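Long-range contact in ALDH21) (Physcomitrella patens subsp. patens, PDB 5MZ5), which oxidises succinic semialdehyde to succinate as an NADP(+)-dependent member of the aldehyde dehydrogenase family: residues I406-E414 against K433-G441. Numbering follows the deposited sequence.
Sequences IEANARKEE and KECNNTHYG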
loop_
_atom_site.group_PDB
_atom_site.type_symbol
_atom_site.label_atom_id
_atom_site.label_comp_id
_atom_site.label_asym_id
_atom_site.label_seq_id
_atom_site.Cartn_x
_atom_site.Cartn_y
_atom_site.Cartn_z
ATOM N N ILE A 406 20.692 -24.279 31.617
ATOM C CA ILE A 406 19.912 -24.578 30.413
ATOM C C ILE A 406 19.078 -25.885 30.533
ATOM O O ILE A 406 18.014 -25.971 29.933
ATOM C CB ILE A 406 20.846 -24.553 29.148
ATOM C CG1 ILE A 406 20.041 -24.454 27.839
ATOM C CG2 ILE A 406 21.855 -25.720 29.111
ATOM C CD1 ILE A 406 19.722 -23.033 27.380
ATOM N N GLU A 407 19.558 -26.876 31.303
ATOM C CA GLU A 407 18.868 -28.158 31.472
ATOM C C GLU A 407 17.612 -28.056 32.374
ATOM O O GLU A 407 16.707 -28.887 32.228
ATOM C CB GLU A 407 19.827 -29.282 31.932
ATOM C CG GLU A 407 20.648 -28.982 33.183
ATOM C CD GLU A 407 21.977 -28.263 33.004
ATOM O OE1 GLU A 407 22.768 -28.263 33.976
ATOM O OE2 GLU A 407 22.231 -27.696 31.915
ATOM N N ALA A 408 17.539 -27.037 33.271
ATOM C CA ALA A 408 16.368 -26.835 34.144
ATOM C C ALA A 408 15.119 -26.436 33.350
ATOM O O ALA A 408 15.210 -25.631 32.410
ATOM C CB ALA A 408 16.664 -25.794 35.208
ATOM N N ASN A 409 13.952 -27.017 33.726
ATOM C CA ASN A 409 12.650 -26.754 33.095
ATOM C C ASN A 409 12.267 -25.281 33.120
ATOM O O ASN A 409 11.663 -24.802 32.156
ATOM C CB ASN A 409 11.545 -27.575 33.739
ATOM C CG ASN A 409 11.519 -29.009 33.302
ATOM O OD1 ASN A 409 11.577 -29.326 32.112
ATOM N ND2 ASN A 409 11.388 -29.910 34.259
ATOM N N ALA A 410 12.633 -24.566 34.211
ATOM C CA ALA A 410 12.373 -23.135 34.386
ATOM C C ALA A 410 13.075 -22.319 33.285
ATOM O O ALA A 410 12.550 -21.288 32.884
ATOM C CB ALA A 410 12.829 -22.678 35.764
ATOM N N ARG A 411 14.216 -22.812 32.762
ATOM C CA ARG A 411 14.965 -22.143 31.699
ATOM C C ARG A 411 14.526 -22.576 30.284
ATOM O O ARG A 411 14.367 -21.733 29.401
ATOM C CB ARG A 411 16.491 -22.312 31.921
ATOM C CG ARG A 411 17.409 -21.776 30.799
ATOM C CD ARG A 411 17.172 -20.309 30.412
ATOM N NE ARG A 411 18.032 -19.888 29.300
ATOM C CZ ARG A 411 17.774 -20.104 28.011
ATOM N NH1 ARG A 411 16.656 -20.711 27.643
ATOM N NH2 ARG A 411 18.633 -19.708 27.083
ATOM N N LYS A 412 14.322 -23.878 30.085
ATOM C CA LYS A 412 13.966 -24.505 28.813
ATOM C C LYS A 412 12.507 -24.264 28.382
ATOM O O LYS A 412 12.240 -24.059 27.190
ATOM C CB LYS A 412 14.292 -26.010 28.916
ATOM C CG LYS A 412 14.029 -26.869 27.677
ATOM C CD LYS A 412 14.663 -28.277 27.783
ATOM C CE LYS A 412 14.378 -29.071 29.055
ATOM N NZ LYS A 412 12.956 -29.500 29.166
ATOM N N GLU A 413 11.567 -24.309 29.338
ATOM C CA GLU A 413 10.136 -24.207 29.046
ATOM C C GLU A 413 9.502 -22.910 29.523
ATOM O O GLU A 413 10.073 -22.197 30.350
ATOM C CB GLU A 413 9.371 -25.391 29.695
ATOM C CG GLU A 413 9.969 -26.774 29.497
ATOM C CD GLU A 413 10.036 -27.290 28.073
ATOM O OE1 GLU A 413 9.227 -26.849 27.224
ATOM O OE2 GLU A 413 10.897 -28.159 27.811
ATOM N N GLU A 414 8.278 -22.655 29.037
ATOM C CA GLU A 414 7.440 -21.535 29.436
ATOM C C GLU A 414 6.963 -21.830 30.858
ATOM O O GLU A 414 6.314 -22.852 31.093
ATOM C CB GLU A 414 6.236 -21.415 28.480
ATOM C CG GLU A 414 5.268 -20.290 28.844
ATOM C CD GLU A 414 4.194 -20.053 27.803
ATOM O OE1 GLU A 414 3.531 -21.037 27.416
ATOM O OE2 GLU A 414 4.006 -18.891 27.376
ATOM N N LYS A 433 22.417 -13.754 21.022
ATOM C CA LYS A 433 22.519 -15.178 20.745
ATOM C C LYS A 433 21.831 -15.988 21.880
ATOM O O LYS A 433 21.091 -16.934 21.598
ATOM C CB LYS A 433 23.999 -15.582 20.587
ATOM C CG LYS A 433 24.188 -17.021 20.118
ATOM C CD LYS A 433 25.655 -17.411 20.012
ATOM C CE LYS A 433 25.785 -18.853 19.600
ATOM N NZ LYS A 433 27.211 -19.239 19.421
ATOM N N GLU A 434 22.024 -15.573 23.143
ATOM C CA GLU A 434 21.400 -16.237 24.276
ATOM C C GLU A 434 19.883 -15.996 24.334
ATOM O O GLU A 434 19.139 -16.891 24.745
ATOM C CB GLU A 434 22.103 -15.891 25.603
ATOM C CG GLU A 434 21.792 -16.858 26.731
ATOM C CD GLU A 434 21.941 -18.348 26.472
ATOM O OE1 GLU A 434 22.694 -18.743 25.550
ATOM O OE2 GLU A 434 21.321 -19.129 27.225
ATOM N N CYS A 435 19.426 -14.795 23.906
ATOM C CA CYS A 435 17.996 -14.465 23.797
ATOM C C CYS A 435 17.323 -15.446 22.844
ATOM O O CYS A 435 16.212 -15.901 23.116
ATOM C CB CYS A 435 17.811 -13.026 23.317
ATOM S SG CYS A 435 18.052 -11.797 24.610
ATOM N N ASN A 436 18.025 -15.779 21.743
ATOM C CA ASN A 436 17.605 -16.697 20.691
ATOM C C ASN A 436 17.743 -18.152 21.071
ATOM O O ASN A 436 17.202 -18.995 20.356
ATOM C CB ASN A 436 18.383 -16.420 19.383
ATOM C CG ASN A 436 18.040 -15.101 18.754
ATOM O OD1 ASN A 436 16.966 -14.523 18.987
ATOM N ND2 ASN A 436 18.922 -14.624 17.902
ATOM N N ASN A 437 18.474 -18.455 22.178
ATOM C CA ASN A 437 18.728 -19.817 22.665
ATOM C C ASN A 437 17.492 -20.374 23.395
ATOM O O ASN A 437 17.483 -20.564 24.625
ATOM C CB ASN A 437 20.023 -19.875 23.516
ATOM C CG ASN A 437 20.486 -21.277 23.818
ATOM O OD1 ASN A 437 20.003 -22.248 23.238
ATOM N ND2 ASN A 437 21.434 -21.419 24.742
ATOM N N THR A 438 16.438 -20.618 22.602
ATOM C CA THR A 438 15.123 -21.076 23.043
ATOM C C THR A 438 14.381 -21.684 21.854
ATOM O O THR A 438 14.698 -21.364 20.709
ATOM C CB THR A 438 14.326 -19.883 23.676
ATOM O OG1 THR A 438 13.038 -20.336 24.091
ATOM C CG2 THR A 438 14.156 -18.689 22.716
ATOM N N HIS A 439 13.379 -22.522 22.129
ATOM C CA HIS A 439 12.543 -23.142 21.107
ATOM C C HIS A 439 11.271 -22.319 20.861
ATOM O O HIS A 439 10.479 -22.637 19.975
ATOM C CB HIS A 439 12.269 -24.630 21.395
ATOM C CG HIS A 439 11.583 -24.930 22.700
ATOM N ND1 HIS A 439 10.199 -25.130 22.769
ATOM C CD2 HIS A 439 12.116 -25.174 23.921
ATOM C CE1 HIS A 439 9.942 -25.472 24.025
ATOM N NE2 HIS A 439 11.060 -25.498 24.762
ATOM N N TYR A 440 11.130 -21.200 21.588
ATOM C CA TYR A 440 10.036 -20.235 21.415
ATOM C C TYR A 440 10.573 -19.037 20.607
ATOM O O TYR A 440 11.776 -18.957 20.358
ATOM C CB TYR A 440 9.505 -19.785 22.780
ATOM C CG TYR A 440 9.012 -20.907 23.672
ATOM C CD1 TYR A 440 7.707 -21.389 23.569
ATOM C CD2 TYR A 440 9.843 -21.474 24.635
ATOM C CE1 TYR A 440 7.243 -22.406 24.411
ATOM C CE2 TYR A 440 9.385 -22.473 25.493
ATOM C CZ TYR A 440 8.084 -22.942 25.375
ATOM O OH TYR A 440 7.648 -23.949 26.214
ATOM N N GLY A 441 9.688 -18.133 20.185
ATOM C CA GLY A 441 10.085 -16.955 19.419
ATOM C C GLY A 441 8.975 -15.948 19.253
ATOM O O GLY A 441 8.688 -15.521 18.139
HETATM O O HOH W 1 20.628 -18.191 29.585
HETATM O O HOH W 2 13.540 -22.621 25.427
#
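The guanidinium group of Arg411 meets Glu434 and Asn437 along its edge, while CD1 of Ile406 lies over the centre of one face, 3.5 Å above the plane. At that edge Arg411 NH1 and NH2 both close on Asn437 O, in the guanidinium plane, the NH2 bond measuring 2.8 Å. Arg411 NH2 also forms a salt bridge of 2.8 Å with Glu434 OE2, which it meets from above the carboxylate plane, the two planes standing 65° apart. Arg411 NE joins the same oxygen through a water, and Asn437 ND2 holds the other, Glu434 OE1, at 3.1 Å. The bend of the arginine chain at chi2 (54°) brings its head round to this corner. A leucine in place of Arg411 would probably leave Asn437 O without its two donors and Glu434 without its countercharge.

Farther along, the His439 ring carries Tyr440 CE2 over one face, near the rim, and has Glu413 OE1 at its edge, in a weak bond from NE2; its ND1 bonds Asp486 and lies over one face of the Tyr440 ring, offset toward the rim, with Thr438 OG1 in plane at that ring's edge. A water links Lys412 O to Thr438 OG1. Polar bonds thus tie the short helix 409-412 to residues 434-440, and Tyr440 OH accepts at 3.2 Å from the backbone N of Glu414, an NADP(+)-binding residue whose OE2 bonds Gly288 N.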